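Local coordinates for protein plasma serine protease inhibitor (Homo sapiens, PDB 3DY0) that inhibits serine proteases in blood plasma and other body fluids in a heparin-dependent way, taking part in haemostasis, at residues K134-Y139 and D150-L155; D138-Q143 and I162-I167; K142-K147 and R325-T330; G146-L151 and V312-V317. All blocks are in the same frame, centred on the assembly; numbering follows the deposited sequence.

Contact 1: residues K134-Y139 and D150-L155; sequences KQINDY and DLLKNL
The backbone N of Leu152 donates to Asn137 OD1 at 2.8 Å, with a nearly straight N-H...O angle of 169°. The contact belongs to the serpin fold. Helix 129-143 is helix F, which packs on sheet A, and residues 150-155 are in the loop that leads from it into strand 159-172. The Asn137 amide also gives a bond back. Its ND2 donates to Leu152 O at 3.0 Å, in the carbonyl plane and on a lone pair. The donor at OD1 is instead tilted 19° from the plane of its carbonyl. Gripping both N and O of one residue fixes the amide rotation, much as a second peptide group would. Asn137 CG stands anti to the carbonyl carbon (chi1 -73°), which carries the amide off the helix to the loop. The helix backbone joins through water: one molecule donates to Asn137 O and accepts from Leu151 N. A second accepts from Asp150 N but reaches Asn137 O only weakly. Next to the amide the packing is apolar. Leu152 CD1 lies 3.6 Å from Ile136 CG2 and 3.7 Å from Ile136 CB. Both side chains also rest on Ile162 of strand 159-172. On the outer side of the loop, Lys153 runs out extended and turns at its end, where NZ donates to Asp150 O at 2.8 Å.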
loop_
_atom_site.group_PDB
_atom_site.type_symbol
_atom_site.label_atom_id
_atom_site.label_comp_id
_atom_site.label_asym_id
_atom_site.label_seq_id
_atom_site.Cartn_x
_atom_site.Cartn_y
_atom_site.Cartn_z
ATOM N N LYS A 134 -11.818 -19.372 -4.342
ATOM C CA LYS A 134 -10.892 -20.238 -3.634
ATOM C C LYS A 134 -9.531 -20.247 -4.323
ATOM O O LYS A 134 -8.494 -20.130 -3.671
ATOM C CB LYS A 134 -11.443 -21.664 -3.555
ATOM C CG LYS A 134 -10.522 -22.629 -2.825
ATOM C CD LYS A 134 -11.143 -24.011 -2.724
ATOM C CE LYS A 134 -10.218 -24.978 -2.012
ATOM N NZ LYS A 134 -8.923 -25.128 -2.729
ATOM N N GLN A 135 -9.541 -20.380 -5.644
ATOM C CA GLN A 135 -8.302 -20.404 -6.412
ATOM C C GLN A 135 -7.491 -19.125 -6.210
ATOM O O GLN A 135 -6.303 -19.173 -5.882
ATOM C CB GLN A 135 -8.614 -20.585 -7.900
ATOM C CG GLN A 135 -7.424 -20.341 -8.815
ATOM C CD GLN A 135 -7.792 -20.411 -10.285
ATOM O OE1 GLN A 135 -8.928 -20.127 -10.667
ATOM N NE2 GLN A 135 -6.825 -20.772 -11.118
ATOM N N ILE A 136 -8.141 -17.984 -6.396
ATOM C CA ILE A 136 -7.457 -16.703 -6.259
ATOM C C ILE A 136 -7.111 -16.362 -4.816
ATOM O O ILE A 136 -5.998 -15.908 -4.540
ATOM C CB ILE A 136 -8.291 -15.575 -6.892
ATOM C CG1 ILE A 136 -8.491 -15.877 -8.384
ATOM C CG2 ILE A 136 -7.575 -14.233 -6.729
ATOM C CD1 ILE A 136 -9.460 -14.954 -9.089
ATOM N N ASN A 137 -8.041 -16.584 -3.890
ATOM C CA ASN A 137 -7.759 -16.287 -2.489
ATOM C C ASN A 137 -6.645 -17.173 -1.944
ATOM O O ASN A 137 -5.836 -16.721 -1.134
ATOM C CB ASN A 137 -9.015 -16.438 -1.623
ATOM C CG ASN A 137 -10.004 -15.306 -1.830
ATOM O OD1 ASN A 137 -9.642 -14.234 -2.309
ATOM N ND2 ASN A 137 -11.259 -15.532 -1.450
ATOM N N ASP A 138 -6.600 -18.433 -2.375
ATOM C CA ASP A 138 -5.543 -19.331 -1.919
ATOM C C ASP A 138 -4.196 -18.853 -2.450
ATOM O O ASP A 138 -3.180 -18.947 -1.759
ATOM C CB ASP A 138 -5.783 -20.767 -2.399
ATOM C CG ASP A 138 -6.853 -21.487 -1.596
ATOM O OD1 ASP A 138 -7.213 -21.006 -0.501
ATOM O OD2 ASP A 138 -7.325 -22.549 -2.059
ATOM N N TYR A 139 -4.192 -18.355 -3.686
ATOM C CA TYR A 139 -2.968 -17.854 -4.305
ATOM C C TYR A 139 -2.463 -16.644 -3.534
ATOM O O TYR A 139 -1.285 -16.567 -3.198
ATOM C CB TYR A 139 -3.222 -17.448 -5.762
ATOM C CG TYR A 139 -2.057 -16.736 -6.422
ATOM C CD1 TYR A 139 -0.959 -17.445 -6.907
ATOM C CD2 TYR A 139 -2.056 -15.348 -6.558
ATOM C CE1 TYR A 139 0.116 -16.786 -7.514
ATOM C CE2 TYR A 139 -0.990 -14.682 -7.167
ATOM C CZ TYR A 139 0.088 -15.404 -7.641
ATOM O OH TYR A 139 1.134 -14.742 -8.247
ATOM N N ASP A 150 -8.867 -14.300 2.218
ATOM C CA ASP A 150 -10.158 -13.927 1.652
ATOM C C ASP A 150 -10.184 -12.549 0.990
ATOM O O ASP A 150 -11.079 -11.746 1.249
ATOM C CB ASP A 150 -11.234 -13.995 2.740
ATOM C CG ASP A 150 -11.472 -15.410 3.239
ATOM O OD1 ASP A 150 -12.165 -15.570 4.265
ATOM O OD2 ASP A 150 -10.973 -16.364 2.605
ATOM N N LEU A 151 -9.211 -12.273 0.126
ATOM C CA LEU A 151 -9.177 -10.989 -0.562
ATOM C C LEU A 151 -10.516 -10.755 -1.257
ATOM O O LEU A 151 -11.098 -9.674 -1.172
ATOM C CB LEU A 151 -8.064 -10.965 -1.613
ATOM C CG LEU A 151 -8.036 -9.702 -2.480
ATOM C CD1 LEU A 151 -7.656 -8.491 -1.626
ATOM C CD2 LEU A 151 -7.043 -9.882 -3.615
ATOM N N LEU A 152 -10.996 -11.789 -1.942
ATOM C CA LEU A 152 -12.253 -11.722 -2.674
ATOM C C LEU A 152 -13.421 -12.296 -1.876
ATOM O O LEU A 152 -13.327 -13.386 -1.314
ATOM C CB LEU A 152 -12.128 -12.494 -3.992
ATOM C CG LEU A 152 -11.006 -12.069 -4.944
ATOM C CD1 LEU A 152 -10.928 -13.042 -6.112
ATOM C CD2 LEU A 152 -11.256 -10.656 -5.437
ATOM N N LYS A 153 -14.520 -11.551 -1.831
ATOM C CA LYS A 153 -15.722 -11.988 -1.131
ATOM C C LYS A 153 -16.952 -11.774 -2.005
ATOM O O LYS A 153 -17.091 -10.737 -2.648
ATOM C CB LYS A 153 -15.892 -11.221 0.187
ATOM C CG LYS A 153 -14.891 -11.605 1.261
ATOM C CD LYS A 153 -15.161 -10.859 2.559
ATOM C CE LYS A 153 -14.197 -11.285 3.654
ATOM N NZ LYS A 153 -12.785 -10.959 3.308
ATOM N N ASN A 154 -17.835 -12.770 -2.021
ATOM C CA ASN A 154 -19.072 -12.724 -2.796
ATOM C C ASN A 154 -18.823 -12.228 -4.223
ATOM O O ASN A 154 -19.479 -11.299 -4.695
ATOM C CB ASN A 154 -20.091 -11.825 -2.089
ATOM C CG ASN A 154 -21.506 -12.045 -2.584
ATOM O OD1 ASN A 154 -21.991 -13.177 -2.633
ATOM N ND2 ASN A 154 -22.183 -10.962 -2.944
ATOM N N LEU A 155 -17.879 -12.872 -4.903
ATOM C CA LEU A 155 -17.502 -12.520 -6.269
ATOM C C LEU A 155 -18.678 -12.379 -7.233
ATOM O O LEU A 155 -19.541 -13.249 -7.314
ATOM C CB LEU A 155 -16.512 -13.555 -6.811
ATOM C CG LEU A 155 -15.885 -13.283 -8.182
ATOM C CD1 LEU A 155 -15.185 -11.932 -8.176
ATOM C CD2 LEU A 155 -14.902 -14.393 -8.513
HETATM O O HOH W 1 -6.584 -13.960 -0.026
HETATM O O HOH W 2 -7.787 -16.971 1.696
#

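Contact 2: residues D138-Q143 and I162-I167; sequences DYVAKQ and IMVNYI
Helix 138-143 and strand 162-167 run in nearly the same direction, their axes 8.8 Å apart at closest approach and 23° from parallel. Across this gap Gln143 lies on Tyr166. Its CB sits 3.5 Å from the ring centroid, almost on the ring normal, in a CH-pi contact over the face. With Tyr166 CG between its own backbone N and carbonyl carbon (chi1 65°), the ring stands up from the strand and offers a face to Gln143 CB. In the Gln143 conformer described, CG lies 3.7 Å from Tyr166 CE2 and also over one face of the Tyr139 ring, offset toward the rim. The bend at chi2 then turns the terminal amide back toward the hydroxyl end of Tyr166, with Gln143 OE1 3.3 Å from Tyr166 OH. The amide is turned 59° from the Tyr166 ring plane. This is helix F of the serpin fold resting on strand 3 of sheet A. Tyr139 crosses Tyr166 at about a right angle and brings its OH 3.4 Å from Tyr166 CE2. That hydroxyl is hydrogen-bonded to Asp120 OD1, which holds the hydroxyl end of the ring. Phe98 of strand 90-99 meets the same ring edge-to-face. Nearer the middle of the sheet, Val140 CG2 touches Val164 CG1 at 3.8 Å, and that same methyl of Val164 reaches the edge of the Tyr139 ring at 4.5 Å from CE2.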
loop_
_atom_site.group_PDB
_atom_site.type_symbol
_atom_site.label_atom_id
_atom_site.label_comp_id
_atom_site.label_asym_id
_atom_site.label_seq_id
_atom_site.Cartn_x
_atom_site.Cartn_y
_atom_site.Cartn_z
ATOM N N ASP A 138 -6.600 -18.433 -2.375
ATOM C CA ASP A 138 -5.543 -19.331 -1.919
ATOM C C ASP A 138 -4.196 -18.853 -2.450
ATOM O O ASP A 138 -3.180 -18.947 -1.759
ATOM C CB ASP A 138 -5.783 -20.767 -2.399
ATOM C CG ASP A 138 -6.853 -21.487 -1.596
ATOM O OD1 ASP A 138 -7.213 -21.006 -0.501
ATOM O OD2 ASP A 138 -7.325 -22.549 -2.059
ATOM N N TYR A 139 -4.192 -18.355 -3.686
ATOM C CA TYR A 139 -2.968 -17.854 -4.305
ATOM C C TYR A 139 -2.463 -16.644 -3.534
ATOM O O TYR A 139 -1.285 -16.567 -3.198
ATOM C CB TYR A 139 -3.222 -17.448 -5.762
ATOM C CG TYR A 139 -2.057 -16.736 -6.422
ATOM C CD1 TYR A 139 -0.959 -17.445 -6.907
ATOM C CD2 TYR A 139 -2.056 -15.348 -6.558
ATOM C CE1 TYR A 139 0.116 -16.786 -7.514
ATOM C CE2 TYR A 139 -0.990 -14.682 -7.167
ATOM C CZ TYR A 139 0.088 -15.404 -7.641
ATOM O OH TYR A 139 1.134 -14.742 -8.247
ATOM N N VAL A 140 -3.357 -15.697 -3.266
ATOM C CA VAL A 140 -2.982 -14.493 -2.532
ATOM C C VAL A 140 -2.498 -14.828 -1.126
ATOM O O VAL A 140 -1.525 -14.247 -0.642
ATOM C CB VAL A 140 -4.160 -13.504 -2.456
ATOM C CG1 VAL A 140 -3.824 -12.348 -1.515
ATOM C CG2 VAL A 140 -4.463 -12.970 -3.856
ATOM N N ALA A 141 -3.175 -15.766 -0.472
ATOM C CA ALA A 141 -2.783 -16.167 0.872
ATOM C C ALA A 141 -1.390 -16.792 0.851
ATOM O O ALA A 141 -0.572 -16.537 1.734
ATOM C CB ALA A 141 -3.793 -17.153 1.440
ATOM N N LYS A 142 -1.119 -17.613 -0.159
ATOM C CA LYS A 142 0.181 -18.257 -0.266
ATOM C C LYS A 142 1.290 -17.229 -0.472
ATOM O O LYS A 142 2.324 -17.274 0.202
ATOM C CB LYS A 142 0.189 -19.249 -1.434
ATOM C CG LYS A 142 1.523 -19.950 -1.635
ATOM C CD LYS A 142 1.520 -20.781 -2.912
ATOM C CE LYS A 142 2.872 -21.434 -3.153
ATOM N NZ LYS A 142 2.930 -22.132 -4.471
ATOM N N GLN A 143 1.071 -16.303 -1.400
ATOM C CA GLN A 143 2.063 -15.274 -1.698
ATOM C C GLN A 143 2.293 -14.295 -0.554
ATOM O O GLN A 143 3.340 -13.650 -0.489
ATOM C CB GLN A 143 1.667 -14.502 -2.959
ATOM C CG GLN A 143 1.531 -15.368 -4.203
ATOM C CD GLN A 143 2.734 -16.264 -4.425
ATOM O OE1 GLN A 143 3.870 -15.794 -4.501
ATOM N NE2 GLN A 143 2.489 -17.564 -4.530
ATOM N N ILE A 162 -9.345 -11.224 -13.511
ATOM C CA ILE A 162 -8.985 -10.582 -12.255
ATOM C C ILE A 162 -7.473 -10.470 -12.258
ATOM O O ILE A 162 -6.759 -11.468 -12.391
ATOM C CB ILE A 162 -9.447 -11.374 -11.008
ATOM C CG1 ILE A 162 -10.979 -11.397 -10.955
ATOM C CG2 ILE A 162 -8.890 -10.707 -9.739
ATOM C CD1 ILE A 162 -11.557 -12.033 -9.695
ATOM N N MET A 163 -6.991 -9.236 -12.142
ATOM C CA MET A 163 -5.561 -8.963 -12.127
ATOM C C MET A 163 -5.167 -8.771 -10.678
ATOM O O MET A 163 -5.779 -7.975 -9.966
ATOM C CB MET A 163 -5.267 -7.700 -12.934
ATOM C CG MET A 163 -3.805 -7.307 -12.958
ATOM S SD MET A 163 -3.542 -5.963 -14.124
ATOM C CE MET A 163 -4.440 -4.641 -13.306
ATOM N N VAL A 164 -4.150 -9.505 -10.249
ATOM C CA VAL A 164 -3.707 -9.444 -8.864
ATOM C C VAL A 164 -2.279 -8.976 -8.663
ATOM O O VAL A 164 -1.376 -9.341 -9.416
ATOM C CB VAL A 164 -3.823 -10.843 -8.201
ATOM C CG1 VAL A 164 -3.233 -10.818 -6.787
ATOM C CG2 VAL A 164 -5.276 -11.290 -8.182
ATOM N N ASN A 165 -2.096 -8.134 -7.654
ATOM C CA ASN A 165 -0.764 -7.708 -7.256
ATOM C C ASN A 165 -0.707 -8.020 -5.775
ATOM O O ASN A 165 -1.698 -7.860 -5.062
ATOM C CB ASN A 165 -0.506 -6.213 -7.430
ATOM C CG ASN A 165 0.772 -5.773 -6.714
ATOM O OD1 ASN A 165 0.749 -5.430 -5.533
ATOM N ND2 ASN A 165 1.896 -5.827 -7.419
ATOM N N TYR A 166 0.443 -8.490 -5.319
ATOM C CA TYR A 166 0.616 -8.791 -3.908
ATOM C C TYR A 166 1.973 -8.284 -3.475
ATOM O O TYR A 166 2.888 -8.142 -4.287
ATOM C CB TYR A 166 0.542 -10.301 -3.657
ATOM C CG TYR A 166 1.666 -11.083 -4.302
ATOM C CD1 TYR A 166 2.925 -11.161 -3.705
ATOM C CD2 TYR A 166 1.484 -11.701 -5.537
ATOM C CE1 TYR A 166 3.976 -11.831 -4.325
ATOM C CE2 TYR A 166 2.524 -12.373 -6.163
ATOM C CZ TYR A 166 3.766 -12.432 -5.554
ATOM O OH TYR A 166 4.802 -13.082 -6.185
ATOM N N ILE A 167 2.086 -7.996 -2.187
ATOM C CA ILE A 167 3.344 -7.552 -1.617
ATOM C C ILE A 167 3.437 -8.144 -0.216
ATOM O O ILE A 167 2.446 -8.188 0.524
ATOM C CB ILE A 167 3.441 -5.996 -1.568
ATOM C CG1 ILE A 167 4.778 -5.577 -0.948
ATOM C CG2 ILE A 167 2.263 -5.415 -0.792
ATOM C CD1 ILE A 167 5.053 -4.079 -1.015
#

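Contact 3: residues K142-K147 and R325-T330; sequences KQTKGK and RAAAAT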
loop_
_atom_site.group_PDB
_atom_site.type_symbol
_atom_site.label_atom_id
_atom_site.label_comp_id
_atom_site.label_asym_id
_atom_site.label_seq_id
_atom_site.Cartn_x
_atom_site.Cartn_y
_atom_site.Cartn_z
ATOM N N LYS A 142 -1.119 -17.613 -0.159
ATOM C CA LYS A 142 0.181 -18.257 -0.266
ATOM C C LYS A 142 1.290 -17.229 -0.472
ATOM O O LYS A 142 2.324 -17.274 0.202
ATOM C CB LYS A 142 0.189 -19.249 -1.434
ATOM C CG LYS A 142 1.523 -19.950 -1.635
ATOM C CD LYS A 142 1.520 -20.781 -2.912
ATOM C CE LYS A 142 2.872 -21.434 -3.153
ATOM N NZ LYS A 142 2.930 -22.132 -4.471
ATOM N N GLN A 143 1.071 -16.303 -1.400
ATOM C CA GLN A 143 2.063 -15.274 -1.698
ATOM C C GLN A 143 2.293 -14.295 -0.554
ATOM O O GLN A 143 3.340 -13.650 -0.489
ATOM C CB GLN A 143 1.667 -14.502 -2.959
ATOM C CG GLN A 143 1.531 -15.368 -4.203
ATOM C CD GLN A 143 2.734 -16.264 -4.425
ATOM O OE1 GLN A 143 3.870 -15.794 -4.501
ATOM N NE2 GLN A 143 2.489 -17.564 -4.530
ATOM N N THR A 144 1.321 -14.172 0.345
ATOM C CA THR A 144 1.465 -13.259 1.474
ATOM C C THR A 144 1.663 -14.032 2.773
ATOM O O THR A 144 1.410 -13.522 3.862
ATOM C CB THR A 144 0.254 -12.316 1.607
ATOM O OG1 THR A 144 -0.934 -13.078 1.835
ATOM C CG2 THR A 144 0.088 -11.489 0.342
ATOM N N LYS A 145 2.124 -15.271 2.633
ATOM C CA LYS A 145 2.397 -16.144 3.765
ATOM C C LYS A 145 1.286 -16.148 4.809
ATOM O O LYS A 145 1.539 -16.066 6.017
ATOM C CB LYS A 145 3.735 -15.758 4.400
ATOM C CG LYS A 145 4.904 -15.825 3.422
ATOM C CD LYS A 145 6.242 -15.659 4.126
ATOM N N GLY A 146 0.050 -16.239 4.322
ATOM C CA GLY A 146 -1.115 -16.293 5.187
ATOM C C GLY A 146 -1.608 -14.989 5.782
ATOM O O GLY A 146 -2.556 -14.997 6.562
ATOM N N LYS A 147 -0.993 -13.870 5.415
ATOM C CA LYS A 147 -1.400 -12.582 5.968
ATOM C C LYS A 147 -2.633 -11.968 5.307
ATOM O O LYS A 147 -3.420 -11.299 5.974
ATOM C CB LYS A 147 -0.233 -11.595 5.920
ATOM C CG LYS A 147 0.981 -12.028 6.742
ATOM C CD LYS A 147 0.622 -12.284 8.203
ATOM C CE LYS A 147 1.860 -12.672 9.012
ATOM N NZ LYS A 147 1.536 -13.000 10.430
ATOM N N ARG A 325 5.757 -7.168 10.254
ATOM C CA ARG A 325 5.305 -7.996 9.143
ATOM C C ARG A 325 4.204 -7.147 8.531
ATOM O O ARG A 325 3.369 -6.597 9.251
ATOM C CB ARG A 325 4.715 -9.336 9.597
ATOM C CG ARG A 325 5.742 -10.422 9.865
ATOM C CD ARG A 325 6.419 -10.193 11.193
ATOM N NE ARG A 325 5.424 -10.121 12.257
ATOM C CZ ARG A 325 5.670 -9.681 13.484
ATOM N NH1 ARG A 325 4.693 -9.654 14.381
ATOM N NH2 ARG A 325 6.888 -9.265 13.811
ATOM N N ALA A 326 4.226 -7.010 7.212
ATOM C CA ALA A 326 3.211 -6.231 6.515
ATOM C C ALA A 326 2.943 -6.892 5.179
ATOM O O ALA A 326 3.848 -7.440 4.548
ATOM C CB ALA A 326 3.681 -4.792 6.305
ATOM N N ALA A 327 1.696 -6.838 4.740
ATOM C CA ALA A 327 1.354 -7.446 3.469
ATOM C C ALA A 327 0.133 -6.769 2.900
ATOM O O ALA A 327 -0.617 -6.120 3.616
ATOM C CB ALA A 327 1.079 -8.929 3.655
ATOM N N ALA A 328 -0.057 -6.920 1.598
ATOM C CA ALA A 328 -1.208 -6.331 0.942
ATOM C C ALA A 328 -1.411 -6.975 -0.417
ATOM O O ALA A 328 -0.508 -7.611 -0.964
ATOM C CB ALA A 328 -1.010 -4.821 0.776
ATOM N N ALA A 329 -2.615 -6.817 -0.950
ATOM C CA ALA A 329 -2.925 -7.338 -2.265
ATOM C C ALA A 329 -3.994 -6.443 -2.862
ATOM O O ALA A 329 -4.809 -5.861 -2.137
ATOM C CB ALA A 329 -3.424 -8.784 -2.179
ATOM N N THR A 330 -3.966 -6.314 -4.182
ATOM C CA THR A 330 -4.938 -5.505 -4.899
ATOM C C THR A 330 -5.513 -6.397 -5.991
ATOM O O THR A 330 -4.764 -6.995 -6.764
ATOM C CB THR A 330 -4.274 -4.270 -5.544
ATOM O OG1 THR A 330 -3.645 -3.482 -4.527
ATOM C CG2 THR A 330 -5.309 -3.417 -6.268
HETATM O O HOH W 3 3.963 -12.995 11.450
#
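Thr144 and Lys147 both turn their CB atoms to the strand and meet on the methyl of Ala327. Lys147 CB is 3.7 Å from Ala327 CB, and Thr144 CB is 4.0 Å from it. The two side chains then part. Thr144 OG1 stands between the backbone N and the carbonyl carbon (chi1 61°) and bonds Val140 O and Ile148 N, while Thr144 CG2 faces Ala328 O at 4.1 Å. Lys147 bends at chi2 (-56°) and then runs extended alongside the strand. Its CE passes 4.4 Å from Arg325 CB. Lys147 NZ donates to a water at 2.6 Å, which takes only a weak bond from Arg325 NE. Both cations also have acidic partners: Glu318 pairs with Lys147 and Arg325, and Asp320 with Arg325. Glu318 lies within reach of both and probably draws the two cations together. The backbone that presents Thr144 and Lys147 ends helix 129-143 in a Schellman motif, with Lys145 at positive phi and Gly146 N bonded to Ala141 O. A type I' turn from Thr144 to Lys147 overlaps it, closed by Lys147 N to Thr144 O at 2.9 Å. Strand 325-330 belongs to the reactive centre loop, inserted as strand 4 of sheet A as in cleaved serpins. It pairs with strands 159-172 and 307-319 on its two sides, and the turn that follows helix 129-143 covers one of its faces.

Contact 4: residues G146-L151 and V312-V317; sequences GKIVDL and VHKAVV
The loop that follows helix F in serpins passes here over strand 5 of sheet A, the strand 307-319. Lys314 is the main side chain on the strand side. Its aliphatic part lies between Ile148 and Leu151, sliding past each in the opposite direction. Leu151 CD1 meets Lys314 CB at 3.8 Å, and Ile148 CD1 lies 3.9 Å from Lys314 CG. Ile148 CD1 also comes within 3.6 Å of Lys314 O, so the tip of the isoleucine reaches the strand backbone. The lysine chain bends at chi2 (64°) and again at chi4, which brings its NZ up beside the loop. There it works through water. One molecule accepts from Lys314 NZ and donates to Val149 O at 2.7 Å. Another accepts from Lys314 NZ and Val149 N and donates to Lys147 O at 2.8 Å. The ammonium is thus tied to three backbone groups of the loop without touching them directly. Toward the ends the contact is apolar. Val316 CG2 lies 4.0 Å from Lys147 CB, and Leu151 CG is 4.1 Å from Val312 CG2. With Leu151 CG anti to the backbone N (chi1 175°), CD1 points at the strand, while CD2 packs on Val140 of helix 129-143. Ile148 also touches Val140. The strand itself is hydrogen-bonded to strands 323-335 and 259-277, and Lys314 and Val316 touch Glu273 of the latter.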
loop_
_atom_site.group_PDB
_atom_site.type_symbol
_atom_site.label_atom_id
_atom_site.label_comp_id
_atom_site.label_asym_id
_atom_site.label_seq_id
_atom_site.Cartn_x
_atom_site.Cartn_y
_atom_site.Cartn_z
ATOM N N GLY A 146 0.050 -16.239 4.322
ATOM C CA GLY A 146 -1.115 -16.293 5.187
ATOM C C GLY A 146 -1.608 -14.989 5.782
ATOM O O GLY A 146 -2.556 -14.997 6.562
ATOM N N LYS A 147 -0.993 -13.870 5.415
ATOM C CA LYS A 147 -1.400 -12.582 5.968
ATOM C C LYS A 147 -2.633 -11.968 5.307
ATOM O O LYS A 147 -3.420 -11.299 5.974
ATOM C CB LYS A 147 -0.233 -11.595 5.920
ATOM C CG LYS A 147 0.981 -12.028 6.742
ATOM C CD LYS A 147 0.622 -12.284 8.203
ATOM C CE LYS A 147 1.860 -12.672 9.012
ATOM N NZ LYS A 147 1.536 -13.000 10.430
ATOM N N ILE A 148 -2.803 -12.179 4.004
ATOM C CA ILE A 148 -3.973 -11.644 3.314
ATOM C C ILE A 148 -4.892 -12.813 2.983
ATOM O O ILE A 148 -4.658 -13.556 2.028
ATOM C CB ILE A 148 -3.602 -10.900 2.008
ATOM C CG1 ILE A 148 -2.652 -9.732 2.309
ATOM C CG2 ILE A 148 -4.870 -10.360 1.351
ATOM C CD1 ILE A 148 -3.250 -8.646 3.192
ATOM N N VAL A 149 -5.936 -12.977 3.786
ATOM C CA VAL A 149 -6.888 -14.060 3.585
ATOM C C VAL A 149 -8.226 -13.528 3.087
ATOM O O VAL A 149 -8.663 -12.445 3.478
ATOM C CB VAL A 149 -7.115 -14.849 4.895
ATOM C CG1 VAL A 149 -5.799 -15.441 5.378
ATOM C CG2 VAL A 149 -7.711 -13.941 5.956
ATOM N N ASP A 150 -8.867 -14.300 2.218
ATOM C CA ASP A 150 -10.158 -13.927 1.652
ATOM C C ASP A 150 -10.184 -12.549 0.990
ATOM O O ASP A 150 -11.079 -11.746 1.249
ATOM C CB ASP A 150 -11.234 -13.995 2.740
ATOM C CG ASP A 150 -11.472 -15.410 3.239
ATOM O OD1 ASP A 150 -12.165 -15.570 4.265
ATOM O OD2 ASP A 150 -10.973 -16.364 2.605
ATOM N N LEU A 151 -9.211 -12.273 0.126
ATOM C CA LEU A 151 -9.177 -10.989 -0.562
ATOM C C LEU A 151 -10.516 -10.755 -1.257
ATOM O O LEU A 151 -11.098 -9.674 -1.172
ATOM C CB LEU A 151 -8.064 -10.965 -1.613
ATOM C CG LEU A 151 -8.036 -9.702 -2.480
ATOM C CD1 LEU A 151 -7.656 -8.491 -1.626
ATOM C CD2 LEU A 151 -7.043 -9.882 -3.615
ATOM N N VAL A 312 -10.354 -4.060 -5.411
ATOM C CA VAL A 312 -10.290 -4.285 -3.973
ATOM C C VAL A 312 -8.857 -4.307 -3.455
ATOM O O VAL A 312 -7.962 -4.858 -4.096
ATOM C CB VAL A 312 -10.990 -5.611 -3.594
ATOM C CG1 VAL A 312 -12.457 -5.555 -4.005
ATOM C CG2 VAL A 312 -10.301 -6.782 -4.268
ATOM N N HIS A 313 -8.646 -3.697 -2.292
ATOM C CA HIS A 313 -7.325 -3.647 -1.676
ATOM C C HIS A 313 -7.453 -4.074 -0.219
ATOM O O HIS A 313 -8.386 -3.667 0.474
ATOM C CB HIS A 313 -6.749 -2.222 -1.725
ATOM C CG HIS A 313 -5.329 -2.124 -1.245
ATOM N ND1 HIS A 313 -4.262 -2.592 -1.980
ATOM C CD2 HIS A 313 -4.806 -1.631 -0.097
ATOM C CE1 HIS A 313 -3.141 -2.390 -1.308
ATOM N NE2 HIS A 313 -3.443 -1.809 -0.161
ATOM N N LYS A 314 -6.523 -4.906 0.234
ATOM C CA LYS A 314 -6.501 -5.352 1.621
ATOM C C LYS A 314 -5.048 -5.274 2.043
ATOM O O LYS A 314 -4.166 -5.750 1.329
ATOM C CB LYS A 314 -6.997 -6.794 1.745
ATOM C CG LYS A 314 -6.948 -7.350 3.166
ATOM C CD LYS A 314 -7.873 -6.587 4.096
ATOM C CE LYS A 314 -7.854 -7.183 5.500
ATOM N NZ LYS A 314 -8.282 -8.611 5.494
ATOM N N ALA A 315 -4.800 -4.660 3.195
ATOM C CA ALA A 315 -3.444 -4.514 3.705
ATOM C C ALA A 315 -3.448 -4.715 5.215
ATOM O O ALA A 315 -4.374 -4.286 5.901
ATOM C CB ALA A 315 -2.912 -3.131 3.361
ATOM N N VAL A 316 -2.410 -5.369 5.728
ATOM C CA VAL A 316 -2.311 -5.623 7.160
ATOM C C VAL A 316 -0.888 -5.383 7.637
ATOM O O VAL A 316 0.066 -5.495 6.863
ATOM C CB VAL A 316 -2.701 -7.090 7.522
ATOM C CG1 VAL A 316 -4.098 -7.409 7.018
ATOM C CG2 VAL A 316 -1.684 -8.062 6.939
ATOM N N VAL A 317 -0.751 -5.031 8.911
ATOM C CA VAL A 317 0.565 -4.814 9.494
ATOM C C VAL A 317 0.576 -5.249 10.950
ATOM O O VAL A 317 -0.418 -5.096 11.660
ATOM C CB VAL A 317 1.006 -3.325 9.409
ATOM C CG1 VAL A 317 0.096 -2.447 10.246
ATOM C CG2 VAL A 317 2.463 -3.196 9.869
HETATM O O HOH W 4 -6.167 -10.885 5.946
HETATM O O HOH W 5 -9.664 -9.892 3.275
#

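Contacts 2, 3 and 4 hold helix 129-143 and the loop after it on one face of the serpin sheet A; contact 1 ties that loop to the helix. Contacts 1 and 2 share the helix and meet at Ile162. Direct amide bonds carry contact 1. Contact 2 joins helix to strand 159-172 by aromatic and apolar packing. Contacts 3 and 4 share Lys147 and lie on neighbouring strands, 323-335 and 307-319, which are paired through Ala327 O and Val316 N. Contacts 1 to 3 are mainly buried, whereas contact 4 is partly open. Water bridges the two sides in contacts 1, 3 and 4, weakly in contact 3, and lysines take part in the latter two.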